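Local coordinates for pleckstrin homology domain-containing family A member 8 (Homo sapiens, PDB 5KDI), which probably transfers simple glycosphingolipids between membranes, enclosing the lipid chains within its all-helical GLTP fold, at residues T9-S12 against D13-L16; V78-E81 against V82-V86; V144-L147 against A148-A152; A151-Y155 against E156-A160; T198-V202 against H203-S207. The protein carries 2 engineered substitutions. All coordinates share one frame; numbering follows the deposited sequence.

Contact 1 (T9-S12 against D13-L16); sequences TSFS and DIEL
I14 turns its side chain back toward F11, tracking the turn that joins them. Its CB lies 3.4 Å from F11 O, and CG1 continues past the same carbonyl oxygen at 3.6 Å. With CG1 anti to the carbonyl carbon (chi1 -54°) and the chain extended beyond it, CD1 arrives obliquely at the phenyl ring, 4.2 Å from F11 CD1. The backbone pulls the same way: I14 N donates to F11 O at 3.2 Å and D13 N to S10 O at 3.1 Å. Water bridges tie the polar side of the turn. One water donates to D13 OD1 at 2.6 Å and also bonds S12 OG; another links F11 O with I14 O. The buried, apolar side is clasped from outside, F11 meeting Y185 of helix 172-202 edge-to-face and I14 resting on A26 and S30 of helix 24-32. Two successive i to i+3 bonds of this kind mark a short 3-10 turn, here in the N-terminal loop of the GLTP fold, which packs on helices 24-32 and 172-202.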
# COMPACT_ATOMS: atom_id res chain seq x y z
N THR A 9 1.82 11.80 -2.01
CA THR A 9 1.94 10.44 -2.48
C THR A 9 3.04 9.66 -1.82
O THR A 9 2.83 8.51 -1.35
CB THR A 9 2.09 10.40 -3.99
OG1 THR A 9 0.92 10.98 -4.60
CG2 THR A 9 2.37 9.02 -4.53
N SER A 10 4.24 10.22 -1.76
CA SER A 10 5.36 9.37 -1.37
C SER A 10 5.52 9.11 0.14
O SER A 10 5.57 10.01 0.99
CB SER A 10 6.69 9.94 -1.88
OG SER A 10 7.69 8.96 -1.71
N PHE A 11 5.73 7.84 0.42
CA PHE A 11 6.15 7.45 1.75
C PHE A 11 7.46 8.13 2.23
O PHE A 11 7.69 8.34 3.41
CB PHE A 11 6.29 5.94 1.82
CG PHE A 11 5.00 5.20 1.67
CD1 PHE A 11 4.21 4.99 2.76
CD2 PHE A 11 4.55 4.82 0.39
CE1 PHE A 11 2.97 4.35 2.62
CE2 PHE A 11 3.35 4.17 0.26
CZ PHE A 11 2.55 3.96 1.37
N SER A 12 8.31 8.53 1.27
CA SER A 12 9.57 9.19 1.51
C SER A 12 9.44 10.62 2.03
O SER A 12 10.44 11.17 2.49
CB SER A 12 10.46 9.11 0.29
OG SER A 12 10.05 9.88 -0.81
N ASP A 13 8.24 11.20 1.95
CA ASP A 13 8.01 12.55 2.44
C ASP A 13 7.32 12.52 3.83
O ASP A 13 6.97 13.55 4.35
CB ASP A 13 7.20 13.37 1.43
CG ASP A 13 8.01 13.81 0.23
OD1 ASP A 13 9.22 13.88 0.35
OD2 ASP A 13 7.38 14.02 -0.86
N ILE A 14 7.19 11.32 4.40
CA ILE A 14 6.68 11.15 5.73
C ILE A 14 7.85 11.07 6.72
O ILE A 14 8.71 10.16 6.65
CB ILE A 14 5.82 9.88 5.86
CG1 ILE A 14 4.70 9.83 4.82
CG2 ILE A 14 5.30 9.77 7.27
CD1 ILE A 14 3.84 8.59 4.92
N GLU A 15 7.89 12.04 7.62
CA GLU A 15 8.93 12.00 8.63
C GLU A 15 8.36 11.43 9.90
O GLU A 15 7.24 11.73 10.29
CB GLU A 15 9.60 13.37 8.82
CG GLU A 15 10.60 13.76 7.68
CD GLU A 15 11.85 12.86 7.50
OE1 GLU A 15 12.51 12.45 8.51
OE2 GLU A 15 12.20 12.59 6.32
N LEU A 16 9.16 10.56 10.52
CA LEU A 16 8.78 9.91 11.69
C LEU A 16 8.84 10.81 12.92
O LEU A 16 9.69 11.70 13.04
CB LEU A 16 9.62 8.65 11.94
CG LEU A 16 9.58 7.59 10.82
CD1 LEU A 16 10.49 6.41 11.23
CD2 LEU A 16 8.15 7.14 10.53
O HOH W 1 5.17 12.76 -2.42
O HOH W 2 10.47 8.56 4.91
O HOH W 3 10.89 12.42 -1.09

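Contact 2 (V78-E81 against V82-V86); sequences VLHE and VEADV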
# COMPACT_ATOMS: atom_id res chain seq x y z
N VAL A 78 -2.91 1.52 17.52
CA VAL A 78 -2.83 0.08 17.74
C VAL A 78 -2.65 -0.21 19.23
O VAL A 78 -3.37 -1.08 19.81
CB VAL A 78 -1.73 -0.56 16.90
CG1 VAL A 78 -1.53 -2.04 17.31
CG2 VAL A 78 -2.09 -0.46 15.42
N LEU A 79 -1.74 0.52 19.85
CA LEU A 79 -1.45 0.27 21.27
C LEU A 79 -2.67 0.60 22.13
O LEU A 79 -2.94 -0.07 23.15
CB LEU A 79 -0.24 1.08 21.71
CG LEU A 79 1.09 0.52 21.14
CD1 LEU A 79 2.28 1.43 21.52
CD2 LEU A 79 1.31 -0.96 21.41
N HIS A 80 -3.45 1.62 21.75
CA HIS A 80 -4.71 1.88 22.49
C HIS A 80 -5.68 0.74 22.37
O HIS A 80 -6.35 0.38 23.37
CB HIS A 80 -5.34 3.16 22.05
CG HIS A 80 -6.70 3.38 22.64
ND1 HIS A 80 -6.87 3.80 23.94
CD2 HIS A 80 -7.98 3.16 22.11
CE1 HIS A 80 -8.21 3.84 24.21
NE2 HIS A 80 -8.87 3.49 23.07
N GLU A 81 -5.81 0.19 21.15
CA GLU A 81 -6.72 -0.95 20.96
C GLU A 81 -6.34 -2.12 21.78
O GLU A 81 -7.19 -2.82 22.29
CB GLU A 81 -6.89 -1.28 19.47
CG GLU A 81 -7.71 -0.24 18.68
CD GLU A 81 -8.12 -0.69 17.29
OE1 GLU A 81 -7.53 -1.66 16.80
OE2 GLU A 81 -9.02 -0.03 16.73
N VAL A 82 -5.04 -2.38 21.85
CA VAL A 82 -4.50 -3.46 22.69
C VAL A 82 -4.83 -3.19 24.19
O VAL A 82 -5.39 -4.08 24.85
CB VAL A 82 -2.97 -3.62 22.46
CG1 VAL A 82 -2.32 -4.44 23.57
CG2 VAL A 82 -2.71 -4.12 21.00
N GLU A 83 -4.59 -1.96 24.65
CA GLU A 83 -4.84 -1.59 26.07
C GLU A 83 -6.33 -1.77 26.44
O GLU A 83 -6.67 -2.24 27.52
CB GLU A 83 -4.39 -0.15 26.38
CG GLU A 83 -4.75 0.36 27.78
CD GLU A 83 -4.26 1.79 28.02
OE1 GLU A 83 -4.54 2.68 27.19
OE2 GLU A 83 -3.58 2.02 29.06
N ALA A 84 -7.19 -1.36 25.52
CA ALA A 84 -8.63 -1.42 25.66
C ALA A 84 -9.24 -2.82 25.37
O ALA A 84 -10.44 -3.02 25.55
CB ALA A 84 -9.34 -0.33 24.86
N ASP A 85 -8.39 -3.74 24.93
CA ASP A 85 -8.82 -5.09 24.53
C ASP A 85 -9.92 -5.10 23.46
O ASP A 85 -10.89 -5.88 23.54
CB ASP A 85 -9.19 -5.99 25.74
CG ASP A 85 -9.31 -7.47 25.32
OD1 ASP A 85 -8.58 -7.85 24.38
OD2 ASP A 85 -10.10 -8.24 25.91
N VAL A 86 -9.69 -4.29 22.42
CA VAL A 86 -10.61 -4.12 21.28
C VAL A 86 -9.93 -4.37 19.94
O VAL A 86 -10.56 -4.14 18.89
CB VAL A 86 -11.31 -2.76 21.32
CG1 VAL A 86 -12.31 -2.69 20.20
CG2 VAL A 86 -12.03 -2.57 22.66
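From V78 to A84 the backbone runs through the last regular i to i+4 bonds of helix 74-83, V82 N to V78 O, E83 N to L79 O and A84 N to H80 O, each 2.9 Å long. Side chains follow the same spacing: V82 CG2 lies 3.3 Å from V78 O and 4.4 Å from V78 CG1, while V78 itself also touches L199 and Y200 of helix 172-202 and L97 of helix 93-115. With CG anti to the backbone N (chi1 173°), the H80 ring lies under the methyl of A84, whose CB sits over one face near the rim, 4.2 Å from H80 NE2; F71 meets the same ring edge-to-face. A Schellman motif closes the helix: D85 takes positive phi, V86 N reaches back to E81 O at 2.9 Å with an almost straight bond (176°), and D85 N bonds V82 O at 3.0 Å. E81 has two roles. Its carbonyl receives the closing bond, while its extended side chain leaves the helix and places the carboxylate among K63, by a salt bridge, T94 OG1 and A93 N, fastening helix 74-83 to helices 47-64 and 93-115.

Contact 3 (V144-L147 against A148-A152); sequences VFAL and ALRAA. With 6S8 ((~{Z})-~{N}-[(~{E},2~{S},3~{R})-1-[(2~{R},3~{R},4~{S},5~{R},6~{R})-6-(hydroxymethyl)-3,4,5-tris(oxidanyl)oxan-2-yl]oxy-3-oxidanyl-octadec-4-en-2-yl]octadec-9-enamide), chain C.
F145 and L149 both send CG anti to the backbone N (chi1 176° and 177°), which leans the two side chains the same way from successive turns of helix 139-150. L149 CB thereby comes over one face of the F145 ring, and its CD2 lies 4.1 Å from F145 CE2, the side chains crossing at a slant. The ring's opposite edge belongs to the bound galactosylceramide. The sphingosine chain passes beside it, C12 in the ring plane and C11 3.7 Å from F145 CD1, so the lipid lies against the edge of the phenyl group instead of stacking on it. One turn of helix supplies the neighbouring contacts: V144 CG1 touches C8 of the lipid at 3.6 Å, and A148 CB touches C11 at 3.8 Å. Y129 of helix 121-131 stacks with F145, and L149 packs on L125 of that helix.

On another side, R150, extended from CG to NE, lies back along the preceding turn, A146 O over one face of its guanidinium. NH1 comes within 3.9 Å of A146 CB and equally near L147 CD2. Backbone bonds hold the helix through R150 N to A146 O at 3.2 Å, then slacken to a weak A151 N to L147 O. The atoms nearest the lipid, from V144, F145 and A148, are all carbon: dispersion contacts grip the sphingosine chain here, while recognition of the polar head probably rests on D52, N56, K59 and H137, which hydrogen-bond the ligand.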
# COMPACT_ATOMS: atom_id res chain seq x y z
N VAL A 144 -9.72 -14.70 -7.82
CA VAL A 144 -9.95 -13.28 -8.09
C VAL A 144 -8.65 -12.58 -8.49
O VAL A 144 -8.62 -11.81 -9.43
CB VAL A 144 -10.62 -12.59 -6.88
CG1 VAL A 144 -10.71 -11.03 -7.04
CG2 VAL A 144 -12.01 -13.21 -6.70
N PHE A 145 -7.57 -12.92 -7.82
CA PHE A 145 -6.28 -12.38 -8.22
C PHE A 145 -5.98 -12.83 -9.64
O PHE A 145 -5.49 -12.04 -10.48
CB PHE A 145 -5.15 -12.83 -7.34
CG PHE A 145 -3.80 -12.32 -7.83
CD1 PHE A 145 -3.49 -10.97 -7.73
CD2 PHE A 145 -2.93 -13.17 -8.54
CE1 PHE A 145 -2.28 -10.52 -8.27
CE2 PHE A 145 -1.74 -12.71 -9.02
CZ PHE A 145 -1.44 -11.40 -8.91
N ALA A 146 -6.20 -14.09 -9.93
CA ALA A 146 -5.89 -14.59 -11.27
C ALA A 146 -6.72 -13.86 -12.37
O ALA A 146 -6.20 -13.57 -13.45
CB ALA A 146 -6.13 -16.10 -11.35
N LEU A 147 -7.94 -13.46 -12.04
CA LEU A 147 -8.78 -12.64 -12.91
C LEU A 147 -8.18 -11.26 -13.13
O LEU A 147 -8.06 -10.80 -14.26
CB LEU A 147 -10.26 -12.52 -12.43
CG LEU A 147 -11.18 -13.75 -12.43
CD1 LEU A 147 -12.51 -13.55 -11.63
CD2 LEU A 147 -11.56 -14.13 -13.88
N ALA A 148 -7.75 -10.63 -12.05
CA ALA A 148 -7.18 -9.32 -12.08
C ALA A 148 -5.91 -9.35 -12.97
O ALA A 148 -5.70 -8.46 -13.79
CB ALA A 148 -6.83 -8.83 -10.66
N LEU A 149 -5.11 -10.40 -12.78
CA LEU A 149 -3.83 -10.55 -13.47
C LEU A 149 -4.03 -10.63 -14.98
O LEU A 149 -3.26 -10.03 -15.77
CB LEU A 149 -3.07 -11.79 -12.87
CG LEU A 149 -1.74 -12.17 -13.48
CD1 LEU A 149 -0.77 -11.07 -13.13
CD2 LEU A 149 -1.28 -13.55 -12.98
N ARG A 150 -5.07 -11.35 -15.41
CA ARG A 150 -5.38 -11.43 -16.84
C ARG A 150 -5.68 -10.09 -17.48
O ARG A 150 -5.50 -9.93 -18.69
CB ARG A 150 -6.51 -12.45 -17.09
CG ARG A 150 -6.10 -13.88 -16.84
CD ARG A 150 -7.28 -14.83 -16.84
NE ARG A 150 -6.86 -16.14 -16.37
CZ ARG A 150 -7.33 -16.75 -15.29
NH1 ARG A 150 -8.28 -16.19 -14.56
NH2 ARG A 150 -6.85 -17.93 -14.97
N ALA A 151 -6.17 -9.17 -16.66
CA ALA A 151 -6.57 -7.80 -17.11
C ALA A 151 -5.45 -6.77 -16.85
O ALA A 151 -5.67 -5.58 -16.99
CB ALA A 151 -7.86 -7.32 -16.39
N ALA A 152 -4.27 -7.24 -16.50
CA ALA A 152 -3.13 -6.36 -16.24
C ALA A 152 -2.86 -5.47 -17.44
O ALA A 152 -2.93 -5.92 -18.62
CB ALA A 152 -1.89 -7.15 -15.88
C1 6S8 C . -9.17 -9.46 2.78
C2 6S8 C . -8.60 -9.40 1.38
N2 6S8 C . -7.76 -8.22 1.27
C3 6S8 C . -9.76 -9.33 0.35
O3 6S8 C . -10.59 -10.49 0.57
C4 6S8 C . -9.22 -9.31 -1.03
C5 6S8 C . -9.45 -8.28 -1.85
C6 6S8 C . -8.97 -8.15 -3.27
C7 6S8 C . -8.06 -9.22 -3.81
C8 6S8 C . -8.21 -9.08 -5.30
C9 6S8 C . -6.93 -9.52 -5.91
C10 6S8 C . -5.93 -8.41 -5.80
C11 6S8 C . -5.52 -7.89 -7.19
C12 6S8 C . -4.13 -7.28 -7.09
C13 6S8 C . -3.98 -5.88 -7.67
C14 6S8 C . -3.90 -5.80 -9.18
C15 6S8 C . -2.98 -4.65 -9.63
C16 6S8 C . -3.50 -3.70 -10.69
C17 6S8 C . -2.67 -3.48 -11.97
C18 6S8 C . -1.32 -2.79 -11.81
C1A 6S8 C . -9.93 -7.94 4.48
O1A 6S8 C . -9.92 -8.30 3.11
C2A 6S8 C . -10.23 -6.48 4.61
O2A 6S8 C . -9.19 -5.74 3.96
C3A 6S8 C . -10.45 -6.07 6.07
O3A 6S8 C . -10.88 -4.73 6.12
C4A 6S8 C . -11.46 -7.00 6.71
O4A 6S8 C . -12.78 -6.70 6.27
O5A 6S8 C . -11.81 -10.75 6.65
C5M 6S8 C . -11.07 -8.45 6.48
C6A 6S8 C . -12.08 -9.39 7.07
O6A 6S8 C . -10.98 -8.69 5.07
CAA 6S8 C . -6.49 -8.27 0.88
OAA 6S8 C . -5.86 -9.30 0.68
CAB 6S8 C . -5.84 -6.92 0.78
CAC 6S8 C . -6.23 -6.62 -0.70
CAD 6S8 C . -5.02 -6.25 -1.45
CAE 6S8 C . -5.23 -4.84 -1.90
CAF 6S8 C . -3.97 -4.47 -2.67
CAG 6S8 C . -3.43 -3.11 -2.21
CAH 6S8 C . -2.89 -2.30 -3.40
CAI 6S8 C . -1.65 -3.01 -3.88
CAJ 6S8 C . -1.32 -3.14 -5.17
CAK 6S8 C . -2.09 -2.57 -6.32
CAL 6S8 C . -0.99 -2.52 -7.38
CAM 6S8 C . -1.26 -1.54 -8.51
CAN 6S8 C . -1.42 -0.15 -7.97
CAO 6S8 C . -0.99 0.86 -9.01
CAP 6S8 C . 0.45 1.26 -8.86
CAQ 6S8 C . 0.60 2.75 -8.85
CAR 6S8 C . 1.71 3.07 -7.93

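Contact 4 (A151-Y155 against E156-A160); sequences AAPSY and EDFVA
A water between S154 and D157 is held by two partners: it accepts from S154 N at 2.9 Å and donates to D157 OD2 at 2.7 Å. The hydroxyl of S154 completes the exchange in the other direction, OG accepting from D157 N at 3.2 Å with a fairly straight N-H (158°). OG is placed there by chi1 of 58°, lodged between the backbone N and the carbonyl carbon, and the carboxylate carbon D157 CG stands 3.4 Å from it. S154 is the N-cap of helix 155-160 and D157 occupies the position three residues on, so this resembles a capping box in which water carries the return bond from side chain to N-cap amide. The carboxylate probably gains from lying near the positive end of the helix dipole.

Behind the cap, regular helix begins with F158 N to S154 O and V159 N to Y155 O, both 2.9 Å. Y155 turns CG anti to its amide (chi1 -177°), swinging the phenol along the outside of the first turn. V159 CG1 then sits over one face of the ring in a CH-pi contact, offset toward the hydroxyl end of the ring, with the shortest approach 3.5 Å to Y155 CZ. K119 adds a cation-pi contact to the same ring. On the inner side P153 CG lies 4.0 Å from F158 CB, and both P153 and F158 touch L41 of helix 35-41. F158 also meets F110 and I121, and P153 touches the bound glycolipid.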
# COMPACT_ATOMS: atom_id res chain seq x y z
N ALA A 151 -6.17 -9.17 -16.66
CA ALA A 151 -6.57 -7.80 -17.11
C ALA A 151 -5.45 -6.77 -16.85
O ALA A 151 -5.67 -5.58 -16.99
CB ALA A 151 -7.86 -7.32 -16.39
N ALA A 152 -4.27 -7.24 -16.50
CA ALA A 152 -3.13 -6.36 -16.24
C ALA A 152 -2.86 -5.47 -17.44
O ALA A 152 -2.93 -5.92 -18.62
CB ALA A 152 -1.89 -7.15 -15.88
N PRO A 153 -2.46 -4.21 -17.18
CA PRO A 153 -2.13 -3.35 -18.29
C PRO A 153 -0.82 -3.70 -19.02
O PRO A 153 0.03 -4.36 -18.44
CB PRO A 153 -1.98 -1.98 -17.62
CG PRO A 153 -1.49 -2.29 -16.24
CD PRO A 153 -2.29 -3.54 -15.89
N SER A 154 -0.70 -3.32 -20.30
CA SER A 154 0.60 -3.28 -20.95
C SER A 154 1.55 -2.40 -20.16
O SER A 154 1.14 -1.53 -19.40
CB SER A 154 0.53 -2.74 -22.37
OG SER A 154 -0.02 -1.43 -22.45
N TYR A 155 2.83 -2.64 -20.32
CA TYR A 155 3.84 -1.75 -19.75
C TYR A 155 3.57 -0.26 -20.13
O TYR A 155 3.57 0.62 -19.28
CB TYR A 155 5.27 -2.16 -20.12
CG TYR A 155 6.31 -1.30 -19.46
CD1 TYR A 155 6.71 -1.55 -18.18
CD2 TYR A 155 6.86 -0.17 -20.11
CE1 TYR A 155 7.68 -0.77 -17.57
CE2 TYR A 155 7.79 0.65 -19.49
CZ TYR A 155 8.20 0.34 -18.23
OH TYR A 155 9.13 1.14 -17.60
N GLU A 156 3.33 0.02 -21.42
CA GLU A 156 3.06 1.38 -21.86
C GLU A 156 1.84 2.03 -21.18
O GLU A 156 1.88 3.19 -20.84
CB GLU A 156 2.91 1.43 -23.36
CG GLU A 156 2.74 2.85 -23.86
CD GLU A 156 2.87 2.98 -25.37
OE1 GLU A 156 3.22 1.99 -26.06
OE2 GLU A 156 2.63 4.11 -25.86
N ASP A 157 0.75 1.29 -21.03
CA ASP A 157 -0.44 1.81 -20.37
C ASP A 157 -0.17 2.02 -18.90
O ASP A 157 -0.71 2.98 -18.29
CB ASP A 157 -1.68 0.89 -20.57
CG ASP A 157 -2.30 1.02 -21.95
OD1 ASP A 157 -1.83 1.85 -22.78
OD2 ASP A 157 -3.27 0.28 -22.23
N PHE A 158 0.63 1.11 -18.31
CA PHE A 158 0.99 1.25 -16.93
C PHE A 158 1.79 2.55 -16.68
O PHE A 158 1.42 3.37 -15.88
CB PHE A 158 1.81 0.04 -16.46
CG PHE A 158 2.27 0.15 -15.05
CD1 PHE A 158 1.37 0.07 -13.99
CD2 PHE A 158 3.62 0.29 -14.77
CE1 PHE A 158 1.80 0.17 -12.67
CE2 PHE A 158 4.06 0.36 -13.44
CZ PHE A 158 3.15 0.34 -12.40
N VAL A 159 2.87 2.75 -17.41
CA VAL A 159 3.64 3.95 -17.18
C VAL A 159 2.85 5.21 -17.58
O VAL A 159 3.03 6.29 -16.96
CB VAL A 159 5.02 3.91 -17.85
CG1 VAL A 159 5.87 2.81 -17.20
CG2 VAL A 159 4.90 3.72 -19.36
N ALA A 160 2.01 5.13 -18.61
CA ALA A 160 1.16 6.28 -18.98
C ALA A 160 0.27 6.74 -17.76
O ALA A 160 -0.07 7.91 -17.64
CB ALA A 160 0.29 5.94 -20.18
O HOH W 4 -3.16 -2.27 -21.44

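Contact 5 (T198-V202 against H203-S207); sequences TLYEV and HGLES
L199 O is approached twice by H203, from the backbone and from the ring. H203 N donates to it at 3.2 Å, while the carbon CD2 of the imidazole comes to 3.1 Å, edge-on and with the oxygen in the ring plane, a close approach that a polarised C-H would favour. L199 CD1 is 3.8 Å from H203 CD2. G204, with positive phi, then turns the chain in a Schellman motif that ends helix 172-202: L205 N bonds Y200 O almost straight at 2.9 Å, and G204 N bonds E201 O. That reversal drops L205 onto Y200, the two side chains crossing at about a right angle. L205 CB lies 3.5 Å from Y200 CD2, and L205 CD1 lies more distantly over one face of the phenol; Y200 OH is bonded to T94 O. E206, bent at chi2 (-71°), brings OE2 to 3.4 Å from Y200 CB. In the one conformer of E201 given, a water appears to donate to both E206 OE2 and E201 OE2, a tentative bridge between two like-charged groups. K101 makes a salt bridge to E206 and a cation-pi contact with Y200, and its charge probably eases the repulsion between E201 and E206.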
# COMPACT_ATOMS: atom_id res chain seq x y z
N THR A 198 7.33 -5.24 13.22
CA THR A 198 7.87 -5.42 14.59
C THR A 198 6.75 -5.19 15.64
O THR A 198 6.59 -5.97 16.57
CB THR A 198 9.09 -4.53 14.79
OG1 THR A 198 10.08 -4.93 13.86
CG2 THR A 198 9.60 -4.63 16.23
N LEU A 199 5.97 -4.12 15.48
CA LEU A 199 4.90 -3.79 16.38
C LEU A 199 3.93 -4.99 16.46
O LEU A 199 3.54 -5.42 17.54
CB LEU A 199 4.20 -2.54 15.92
CG LEU A 199 2.96 -2.12 16.72
CD1 LEU A 199 3.36 -1.43 18.01
CD2 LEU A 199 2.09 -1.16 15.85
N TYR A 200 3.52 -5.48 15.28
CA TYR A 200 2.58 -6.61 15.26
C TYR A 200 3.18 -7.90 15.86
O TYR A 200 2.50 -8.58 16.62
CB TYR A 200 2.00 -6.80 13.89
CG TYR A 200 0.84 -5.87 13.58
CD1 TYR A 200 1.00 -4.48 13.52
CD2 TYR A 200 -0.43 -6.36 13.36
CE1 TYR A 200 -0.04 -3.64 13.24
CE2 TYR A 200 -1.48 -5.52 13.04
CZ TYR A 200 -1.32 -4.15 13.05
OH TYR A 200 -2.34 -3.31 12.79
N GLU A 201 4.43 -8.21 15.54
CA GLU A 201 5.08 -9.38 16.07
C GLU A 201 5.18 -9.30 17.60
O GLU A 201 4.87 -10.29 18.27
CB GLU A 201 6.43 -9.63 15.41
CG GLU A 201 6.31 -9.85 13.89
CD GLU A 201 7.61 -9.56 13.11
OE1 GLU A 201 8.67 -9.41 13.76
OE2 GLU A 201 7.56 -9.47 11.86
N VAL A 202 5.68 -8.18 18.11
CA VAL A 202 5.94 -8.04 19.53
C VAL A 202 4.66 -8.14 20.38
O VAL A 202 4.70 -8.69 21.48
CB VAL A 202 6.73 -6.74 19.86
CG1 VAL A 202 6.88 -6.55 21.36
CG2 VAL A 202 8.12 -6.80 19.26
N HIS A 203 3.54 -7.68 19.85
CA HIS A 203 2.30 -7.64 20.59
C HIS A 203 1.39 -8.81 20.21
O HIS A 203 0.25 -8.87 20.64
CB HIS A 203 1.63 -6.33 20.40
CG HIS A 203 2.42 -5.19 20.99
ND1 HIS A 203 2.43 -4.91 22.31
CD2 HIS A 203 3.33 -4.34 20.39
CE1 HIS A 203 3.25 -3.85 22.55
NE2 HIS A 203 3.84 -3.52 21.37
N GLY A 204 1.88 -9.74 19.40
CA GLY A 204 1.12 -10.97 19.17
C GLY A 204 -0.11 -10.72 18.27
O GLY A 204 -1.13 -11.43 18.43
N LEU A 205 -0.01 -9.75 17.32
CA LEU A 205 -1.15 -9.29 16.52
C LEU A 205 -1.14 -9.83 15.09
O LEU A 205 -2.03 -9.47 14.30
CB LEU A 205 -1.20 -7.76 16.51
CG LEU A 205 -1.34 -7.04 17.80
CD1 LEU A 205 -1.14 -5.52 17.65
CD2 LEU A 205 -2.58 -7.44 18.55
N GLU A 206 -0.12 -10.61 14.70
CA GLU A 206 -0.03 -11.25 13.38
C GLU A 206 -0.92 -12.46 13.30
O GLU A 206 -0.49 -13.54 13.56
CB GLU A 206 1.40 -11.72 13.05
CG GLU A 206 2.31 -10.60 12.74
CD GLU A 206 2.04 -9.89 11.37
OE1 GLU A 206 1.22 -10.29 10.51
OE2 GLU A 206 2.69 -8.87 11.23
N SER A 207 -2.13 -12.25 12.88
CA SER A 207 -3.17 -13.29 12.78
C SER A 207 -2.89 -14.36 11.67
O SER A 207 -2.42 -14.06 10.56
CB SER A 207 -4.52 -12.67 12.43
OG SER A 207 -5.41 -13.67 11.96
O HOH W 5 5.16 -9.52 10.92

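In the fold
The five contacts follow one another along the chain, contacts 3 and 4 sharing A151 and A152 where helix 139-150 gives way to helix 155-160, their centres 13 Å apart. Contacts 2 and 5 end helices 74-83 and 172-202 and lie side by side, also 13 Å between centres: V78 CG1 packs 3.5 Å from L205 CD1 and L79 CD2 3.6 Å from H203 NE2. This pair and contact 4 lie on opposite sides of the chain's centre, about 42 Å separating contact 2 from contact 4. Contact 1, in the N-terminal loop, touches none of the others. Contacts 3 and 4 supply pocket residues against the lipid, whereas contacts 2 and 5 join helix ends more remote from it.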